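Local atomic coordinates of biliverdin reductase (Synechocystis sp., PDB entry 5B3T), a protein that probably reduces the tetrapyrrole biliverdin with NAD(P)H in the heme-degrading pathway. Residues 105-111 with 311-316; 178-182 with 321-327. One frame throughout, in Å; residues are numbered along the deposited sequence.

Contact 1: residues 105-111 with 311-316; sequences YPLALTY and SLYALE
A buried, mostly apolar contact between domains joins the loop 105-111, which follows strand 100-104 of the parallel sheet, to helix 309-325 of the C-terminal alpha/beta part. Leu315 fills the bend of the loop. Leu315 CG lies 3.6 Å from Tyr111 N, and the Leu315 methyls splay along the loop backbone, Leu315 CD1 to Ala108 O at 3.5 Å and Leu315 CD2 to Thr110 O. Next to Leu315, Leu107 CD2 meets Leu312 CD2 at 3.9 Å, the two side chains crossing at a slant. The strand-loop-helix run 100-124 belongs to the Rossmann fold, and Tyr105, just past the end of strand 100-104 and followed by a cis peptide to Pro106, is an NADP(+)-binding residue, although this chain carries no cofactor. With CG anti to the backbone N (chi1 -168°), the Tyr105 ring reaches across to the helix, Ser311 O lying at its edge 3.6 Å from Tyr105 CE1. A water bridges the helix and the phenol, 2.5 Å from Tyr105 OH and donating to Ala314 O at 2.9 Å. At the far end, the Tyr111 ring turns its edge to Leu312 O, 3.5 Å from Tyr111 CD1, and runs alongside Glu316 with ring and carboxylate planes 89° apart.

Contact 2: residues 178-182 with 321-327; sequences FGFPL and CAQACGY
The loop 178-182 approaches the last turn of helix 309-325 with Phe180 and Ala322 as the nearest pair, CA to CA 7.0 Å; Gly179 takes positive phi as it leaves helix 175-178, and Gly326 closes helix 309-325 with a Schellman motif. Phe180 carries the contact. A chi1 of -173° swings its ring out beside its own carbonyl carbon and against the helix, where the Ala322 methyl sits squarely over one face in a CH-pi contact, Ala322 CB 3.8 Å from the Phe180 ring centroid and 6° off the normal. Leu182 N lies over the opposite face, offset toward the rim. Cys325 SG comes in at the ring edge, 3.9 Å from Phe180 CZ, a sulfur-aromatic contact. Tyr327 doubles back past Phe180 in the opposite direction, the two rings oblique at 50°, with Phe180 CD1 3.5 Å from Tyr327 CG and over the tyrosine's face. The phenol ends beside the loop, and a water that donates to Gly179 O at 2.6 Å weakly accepts from Tyr327 OH. Replacing Tyr327 by an alanine would probably strip one flank of Phe180 and leave that water without its phenol partner. Cys321 and Cys325 rest on strand 199-210, Cys321 also on 217-228, and Pro181 on 199-210 and 233-241, making this a helix end and loop packed on the large mixed sheet of the C-terminal domain in the Gfo/Idh/MocA family.

Helix 309-325 serves both contacts: its earlier part meets the Rossmann loop in contact 1, and its C-terminal end meets the loop 178-182 in contact 2. The centres lie 13 Å apart, with nearest atoms about 5 Å apart and not touching. The segments alternate along the chain, and the one helix packs against a loop from each of the two family regions. The cofactor site, empty in this chain, lies close to both: besides Tyr105 of contact 1, Asn84 also binds NADP(+), and its side chain is about 6 Å from that of Leu109 and hydrogen-bonds to Phe178 O. Asn84 thus ties the loop of contact 2 to the cofactor-binding half of the molecule.

Contact 1: residues 105-111 with 311-316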
ATOM      1  N   TYR A 105      -1.579   0.962  -3.074  1.00 14.87           N
ATOM      2  CA  TYR A 105      -0.147   1.226  -3.196  1.00 15.35           C
ATOM      3  C   TYR A 105       0.616  -0.101  -3.201  1.00 14.91           C
ATOM      4  O   TYR A 105       0.288  -0.995  -2.426  1.00 15.16           O
ATOM      5  CB  TYR A 105       0.326   2.127  -2.054  1.00 14.78           C
ATOM      6  CG  TYR A 105       1.716   2.674  -2.247  1.00 14.53           C
ATOM      7  CD1 TYR A 105       1.930   3.833  -2.982  1.00 14.03           C
ATOM      8  CD2 TYR A 105       2.819   2.026  -1.706  1.00 14.06           C
ATOM      9  CE1 TYR A 105       3.202   4.333  -3.167  1.00 15.50           C
ATOM     10  CE2 TYR A 105       4.096   2.518  -1.890  1.00 14.66           C
ATOM     11  CZ  TYR A 105       4.282   3.672  -2.618  1.00 14.56           C
ATOM     12  OH  TYR A 105       5.552   4.166  -2.801  1.00 12.66           O
ATOM     13  N   PRO A 106       1.641  -0.241  -4.061  1.00 14.38           N
ATOM     14  CA  PRO A 106       2.414   0.726  -4.852  1.00 13.31           C
ATOM     15  C   PRO A 106       1.739   1.321  -6.082  1.00 15.77           C
ATOM     16  O   PRO A 106       0.846   0.720  -6.683  1.00 13.77           O
ATOM     17  CB  PRO A 106       3.624  -0.096  -5.290  1.00 14.70           C
ATOM     18  CG  PRO A 106       3.067  -1.461  -5.464  1.00 14.24           C
ATOM     19  CD  PRO A 106       2.045  -1.626  -4.368  1.00 14.17           C
ATOM     20  N   LEU A 107       2.207   2.514  -6.455  1.00 15.02           N
ATOM     21  CA  LEU A 107       1.762   3.164  -7.681  1.00 16.04           C
ATOM     22  C   LEU A 107       2.579   2.704  -8.884  1.00 15.54           C
ATOM     23  O   LEU A 107       2.018   2.449  -9.956  1.00 15.55           O
ATOM     24  CB  LEU A 107       1.847   4.684  -7.520  1.00 16.63           C
ATOM     25  CG  LEU A 107       1.825   5.581  -8.762  1.00 15.47           C
ATOM     26  CD1 LEU A 107       0.522   5.424  -9.529  1.00 16.83           C
ATOM     27  CD2 LEU A 107       2.036   7.035  -8.352  1.00 18.55           C
ATOM     28  N   ALA A 108       3.895   2.587  -8.725  1.00 14.79           N
ATOM     29  CA  ALA A 108       4.781   2.213  -9.824  1.00 15.97           C
ATOM     30  C   ALA A 108       6.130   1.810  -9.237  1.00 16.32           C
ATOM     31  O   ALA A 108       6.354   1.894  -8.025  1.00 15.64           O
ATOM     32  CB  ALA A 108       4.932   3.354 -10.833  1.00 16.10           C
ATOM     33  N   LEU A 109       7.034   1.378 -10.118  1.00 16.82           N
ATOM     34  CA  LEU A 109       8.355   0.931  -9.690  1.00 17.53           C
ATOM     35  C   LEU A 109       9.323   2.090  -9.484  1.00 19.48           C
ATOM     36  O   LEU A 109      10.264   1.969  -8.691  1.00 17.80           O
ATOM     37  CB  LEU A 109       8.931  -0.050 -10.714  1.00 17.12           C
ATOM     38  CG  LEU A 109       8.243  -1.412 -10.826  1.00 18.30           C
ATOM     39  CD1 LEU A 109       8.682  -2.133 -12.094  1.00 20.88           C
ATOM     40  CD2 LEU A 109       8.550  -2.253  -9.596  1.00 17.22           C
ATOM     41  N   THR A 110       9.131   3.202 -10.192  1.00 17.90           N
ATOM     42  CA  THR A 110      10.017   4.353 -10.083  1.00 17.67           C
ATOM     43  C   THR A 110       9.188   5.628 -10.054  1.00 18.27           C
ATOM     44  O   THR A 110       8.054   5.660 -10.536  1.00 16.51           O
ATOM     45  CB  THR A 110      11.020   4.435 -11.248  1.00 18.54           C
ATOM     46  OG1 THR A 110      10.326   4.767 -12.457  1.00 19.89           O
ATOM     47  CG2 THR A 110      11.754   3.116 -11.439  1.00 20.03           C
ATOM     48  N   TYR A 111       9.778   6.682  -9.483  1.00 18.82           N
ATOM     49  CA  TYR A 111       9.137   7.994  -9.475  1.00 18.50           C
ATOM     50  C   TYR A 111       8.798   8.451 -10.888  1.00 17.30           C
ATOM     51  O   TYR A 111       7.727   9.024 -11.124  1.00 18.21           O
ATOM     52  CB  TYR A 111      10.052   9.008  -8.782  1.00 19.08           C
ATOM     53  CG  TYR A 111       9.451  10.379  -8.570  1.00 19.28           C
ATOM     54  CD1 TYR A 111       8.658  10.646  -7.463  1.00 18.81           C
ATOM     55  CD2 TYR A 111       9.698  11.412  -9.465  1.00 19.02           C
ATOM     56  CE1 TYR A 111       8.113  11.902  -7.259  1.00 19.89           C
ATOM     57  CE2 TYR A 111       9.159  12.673  -9.268  1.00 20.09           C
ATOM     58  CZ  TYR A 111       8.367  12.911  -8.166  1.00 20.22           C
ATOM     59  OH  TYR A 111       7.830  14.162  -7.971  1.00 22.10           O
ATOM     60  N   SER A 311       1.329   9.509  -2.463  1.00 17.29           N
ATOM     61  CA  SER A 311       1.900   8.280  -3.003  1.00 16.80           C
ATOM     62  C   SER A 311       3.131   8.560  -3.854  1.00 17.54           C
ATOM     63  O   SER A 311       4.039   7.722  -3.920  1.00 14.78           O
ATOM     64  CB  SER A 311       0.852   7.526  -3.819  1.00 17.54           C
ATOM     65  OG  SER A 311      -0.219   7.105  -2.995  1.00 17.76           O
ATOM     66  N   LEU A 312       3.181   9.722  -4.511  1.00 16.78           N
ATOM     67  CA  LEU A 312       4.371  10.084  -5.272  1.00 16.65           C
ATOM     68  C   LEU A 312       5.566  10.299  -4.355  1.00 15.76           C
ATOM     69  O   LEU A 312       6.692   9.918  -4.697  1.00 15.22           O
ATOM     70  CB  LEU A 312       4.114  11.337  -6.108  1.00 17.21           C
ATOM     71  CG  LEU A 312       3.355  11.162  -7.424  1.00 19.48           C
ATOM     72  CD1 LEU A 312       3.077  12.519  -8.049  1.00 19.75           C
ATOM     73  CD2 LEU A 312       4.140  10.276  -8.380  1.00 19.02           C
ATOM     74  N   TYR A 313       5.349  10.906  -3.185  1.00 15.48           N
ATOM     75  CA  TYR A 313       6.469  11.123  -2.276  1.00 17.73           C
ATOM     76  C   TYR A 313       6.940   9.813  -1.662  1.00 14.87           C
ATOM     77  O   TYR A 313       8.147   9.594  -1.511  1.00 14.52           O
ATOM     78  CB  TYR A 313       6.106  12.116  -1.175  1.00 17.04           C
ATOM     79  CG  TYR A 313       7.310  12.420  -0.316  1.00 18.09           C
ATOM     80  CD1 TYR A 313       8.452  12.970  -0.882  1.00 17.33           C
ATOM     81  CD2 TYR A 313       7.325  12.126   1.041  1.00 17.40           C
ATOM     82  CE1 TYR A 313       9.566  13.239  -0.122  1.00 17.00           C
ATOM     83  CE2 TYR A 313       8.444  12.393   1.814  1.00 17.89           C
ATOM     84  CZ  TYR A 313       9.560  12.950   1.222  1.00 18.66           C
ATOM     85  OH  TYR A 313      10.679  13.220   1.973  1.00 19.36           O
ATOM     86  N   ALA A 314       6.002   8.937  -1.289  1.00 14.64           N
ATOM     87  CA  ALA A 314       6.379   7.611  -0.812  1.00 14.79           C
ATOM     88  C   ALA A 314       7.215   6.882  -1.854  1.00 16.11           C
ATOM     89  O   ALA A 314       8.171   6.173  -1.516  1.00 13.86           O
ATOM     90  CB  ALA A 314       5.129   6.806  -0.460  1.00 15.31           C
ATOM     91  N   LEU A 315       6.874   7.062  -3.132  1.00 14.60           N
ATOM     92  CA  LEU A 315       7.668   6.490  -4.212  1.00 14.42           C
ATOM     93  C   LEU A 315       9.054   7.122  -4.267  1.00 15.20           C
ATOM     94  O   LEU A 315      10.051   6.425  -4.484  1.00 16.86           O
ATOM     95  CB  LEU A 315       6.919   6.669  -5.534  1.00 17.20           C
ATOM     96  CG  LEU A 315       7.434   6.074  -6.846  1.00 18.64           C
ATOM     97  CD1 LEU A 315       7.977   4.663  -6.658  1.00 16.28           C
ATOM     98  CD2 LEU A 315       6.303   6.089  -7.871  1.00 16.78           C
ATOM     99  N   GLU A 316       9.137   8.439  -4.062  1.00 15.68           N
ATOM    100  CA  GLU A 316      10.439   9.100  -4.024  1.00 15.70           C
ATOM    101  C   GLU A 316      11.296   8.561  -2.887  1.00 16.15           C
ATOM    102  O   GLU A 316      12.492   8.305  -3.068  1.00 15.62           O
ATOM    103  CB  GLU A 316      10.265  10.616  -3.890  1.00 16.54           C
ATOM    104  CG  GLU A 316      11.577  11.370  -3.699  1.00 18.70           C
ATOM    105  CD  GLU A 316      11.385  12.872  -3.551  1.00 18.33           C
ATOM    106  OE1 GLU A 316      10.381  13.403  -4.069  1.00 20.10           O
ATOM    107  OE2 GLU A 316      12.241  13.522  -2.913  1.00 22.66           O
TER
HETATM  108  O   HOH W   1       7.165   3.499  -0.970  1.00 14.37           O

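Contact 2: residues 178-182 with 321-327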
ATOM      1  N   PHE A 178       8.277  -9.274  -6.266  1.00 16.62           N
ATOM      2  CA  PHE A 178       8.059  -8.578  -5.003  1.00 17.28           C
ATOM      3  C   PHE A 178       8.718  -7.204  -5.004  1.00 16.84           C
ATOM      4  O   PHE A 178       8.177  -6.253  -4.429  1.00 16.25           O
ATOM      5  CB  PHE A 178       8.572  -9.429  -3.842  1.00 16.07           C
ATOM      6  CG  PHE A 178       8.376  -8.794  -2.496  1.00 16.40           C
ATOM      7  CD1 PHE A 178       7.100  -8.529  -2.019  1.00 16.84           C
ATOM      8  CD2 PHE A 178       9.462  -8.473  -1.703  1.00 17.31           C
ATOM      9  CE1 PHE A 178       6.915  -7.943  -0.779  1.00 16.27           C
ATOM     10  CE2 PHE A 178       9.281  -7.891  -0.462  1.00 17.10           C
ATOM     11  CZ  PHE A 178       8.005  -7.625  -0.001  1.00 16.46           C
ATOM     12  N   GLY A 179       9.871  -7.079  -5.650  1.00 16.29           N
ATOM     13  CA  GLY A 179      10.541  -5.802  -5.753  1.00 16.38           C
ATOM     14  C   GLY A 179      11.263  -5.409  -4.477  1.00 18.37           C
ATOM     15  O   GLY A 179      11.484  -6.214  -3.566  1.00 17.78           O
ATOM     16  N   PHE A 180      11.634  -4.134  -4.425  1.00 16.54           N
ATOM     17  CA  PHE A 180      12.373  -3.593  -3.291  1.00 18.05           C
ATOM     18  C   PHE A 180      11.599  -3.828  -1.998  1.00 14.54           C
ATOM     19  O   PHE A 180      10.476  -3.323  -1.856  1.00 14.53           O
ATOM     20  CB  PHE A 180      12.639  -2.102  -3.491  1.00 17.46           C
ATOM     21  CG  PHE A 180      13.536  -1.501  -2.444  1.00 17.30           C
ATOM     22  CD1 PHE A 180      14.737  -2.109  -2.111  1.00 18.20           C
ATOM     23  CD2 PHE A 180      13.185  -0.327  -1.802  1.00 15.58           C
ATOM     24  CE1 PHE A 180      15.568  -1.561  -1.148  1.00 19.49           C
ATOM     25  CE2 PHE A 180      14.014   0.228  -0.840  1.00 17.27           C
ATOM     26  CZ  PHE A 180      15.206  -0.391  -0.514  1.00 17.70           C
ATOM     27  N   PRO A 181      12.154  -4.577  -1.039  1.00 15.76           N
ATOM     28  CA  PRO A 181      11.344  -5.039   0.101  1.00 15.38           C
ATOM     29  C   PRO A 181      10.789  -3.928   0.980  1.00 14.55           C
ATOM     30  O   PRO A 181       9.782  -4.154   1.661  1.00 15.44           O
ATOM     31  CB  PRO A 181      12.321  -5.926   0.887  1.00 16.62           C
ATOM     32  CG  PRO A 181      13.349  -6.346  -0.122  1.00 17.30           C
ATOM     33  CD  PRO A 181      13.500  -5.173  -1.043  1.00 17.41           C
ATOM     34  N   LEU A 182      11.398  -2.746   0.993  1.00 15.43           N
ATOM     35  CA  LEU A 182      10.985  -1.678   1.893  1.00 14.71           C
ATOM     36  C   LEU A 182       9.940  -0.744   1.292  1.00 14.14           C
ATOM     37  O   LEU A 182       9.618   0.275   1.909  1.00 14.42           O
ATOM     38  CB  LEU A 182      12.203  -0.868   2.339  1.00 14.41           C
ATOM     39  CG  LEU A 182      13.073  -1.501   3.425  1.00 16.29           C
ATOM     40  CD1 LEU A 182      14.431  -0.820   3.489  1.00 16.60           C
ATOM     41  CD2 LEU A 182      12.368  -1.431   4.773  1.00 14.30           C
ATOM     42  N   CYS A 321      15.864   5.197  -0.895  1.00 17.07           N
ATOM     43  CA  CYS A 321      16.392   4.131  -0.048  1.00 18.00           C
ATOM     44  C   CYS A 321      16.965   2.991  -0.879  1.00 16.93           C
ATOM     45  O   CYS A 321      17.955   2.366  -0.481  1.00 18.14           O
ATOM     46  CB  CYS A 321      15.303   3.620   0.894  1.00 16.98           C
ATOM     47  SG  CYS A 321      14.780   4.819   2.139  1.00 22.02           S
ATOM     48  N   ALA A 322      16.353   2.695  -2.029  1.00 17.24           N
ATOM     49  CA  ALA A 322      16.915   1.686  -2.920  1.00 20.55           C
ATOM     50  C   ALA A 322      18.269   2.131  -3.456  1.00 20.46           C
ATOM     51  O   ALA A 322      19.196   1.321  -3.581  1.00 21.01           O
ATOM     52  CB  ALA A 322      15.948   1.396  -4.069  1.00 19.31           C
ATOM     53  N   GLN A 323      18.400   3.421  -3.772  1.00 19.23           N
ATOM     54  CA  GLN A 323      19.685   3.961  -4.203  1.00 19.85           C
ATOM     55  C   GLN A 323      20.731   3.827  -3.105  1.00 21.57           C
ATOM     56  O   GLN A 323      21.885   3.471  -3.374  1.00 22.29           O
ATOM     57  CB  GLN A 323      19.508   5.423  -4.617  1.00 20.41           C
ATOM     58  CG  GLN A 323      20.763   6.115  -5.108  1.00 22.56           C
ATOM     59  CD  GLN A 323      20.510   7.572  -5.454  1.00 22.72           C
ATOM     60  OE1 GLN A 323      19.869   8.298  -4.695  1.00 24.00           O
ATOM     61  NE2 GLN A 323      21.008   8.003  -6.606  1.00 21.77           N
ATOM     62  N   ALA A 324      20.342   4.091  -1.855  1.00 21.40           N
ATOM     63  CA  ALA A 324      21.259   3.908  -0.734  1.00 21.73           C
ATOM     64  C   ALA A 324      21.612   2.441  -0.526  1.00 22.13           C
ATOM     65  O   ALA A 324      22.671   2.134   0.033  1.00 21.95           O
ATOM     66  CB  ALA A 324      20.651   4.491   0.541  1.00 21.35           C
ATOM     67  N   CYS A 325      20.741   1.529  -0.959  1.00 21.03           N
ATOM     68  CA  CYS A 325      20.974   0.098  -0.816  1.00 23.85           C
ATOM     69  C   CYS A 325      21.831  -0.484  -1.931  1.00 24.58           C
ATOM     70  O   CYS A 325      22.282  -1.627  -1.804  1.00 26.43           O
ATOM     71  CB  CYS A 325      19.638  -0.657  -0.786  1.00 21.70           C
ATOM     72  SG  CYS A 325      18.828  -0.765   0.817  1.00 32.87           S
ATOM     73  N   GLY A 326      22.058   0.258  -3.011  1.00 22.81           N
ATOM     74  CA  GLY A 326      22.577  -0.360  -4.211  1.00 25.97           C
ATOM     75  C   GLY A 326      21.604  -1.325  -4.845  1.00 26.64           C
ATOM     76  O   GLY A 326      22.017  -2.200  -5.610  1.00 28.30           O
ATOM     77  N   TYR A 327      20.317  -1.193  -4.538  1.00 28.87           N
ATOM     78  CA  TYR A 327      19.317  -2.122  -5.038  1.00 28.06           C
ATOM     79  C   TYR A 327      18.975  -1.811  -6.488  1.00 31.06           C
ATOM     80  O   TYR A 327      18.960  -0.650  -6.911  1.00 31.85           O
ATOM     81  CB  TYR A 327      18.051  -2.072  -4.180  1.00 25.50           C
ATOM     82  CG  TYR A 327      17.026  -3.118  -4.560  1.00 25.19           C
ATOM     83  CD1 TYR A 327      17.074  -4.395  -4.015  1.00 25.57           C
ATOM     84  CD2 TYR A 327      16.013  -2.831  -5.467  1.00 25.95           C
ATOM     85  CE1 TYR A 327      16.143  -5.357  -4.363  1.00 23.34           C
ATOM     86  CE2 TYR A 327      15.077  -3.787  -5.822  1.00 23.80           C
ATOM     87  CZ  TYR A 327      15.148  -5.046  -5.266  1.00 21.88           C
ATOM     88  OH  TYR A 327      14.217  -5.997  -5.616  1.00 24.52           O
TER
HETATM   89  O   HOH W   2      12.647  -8.564  -3.853  1.00 20.87           O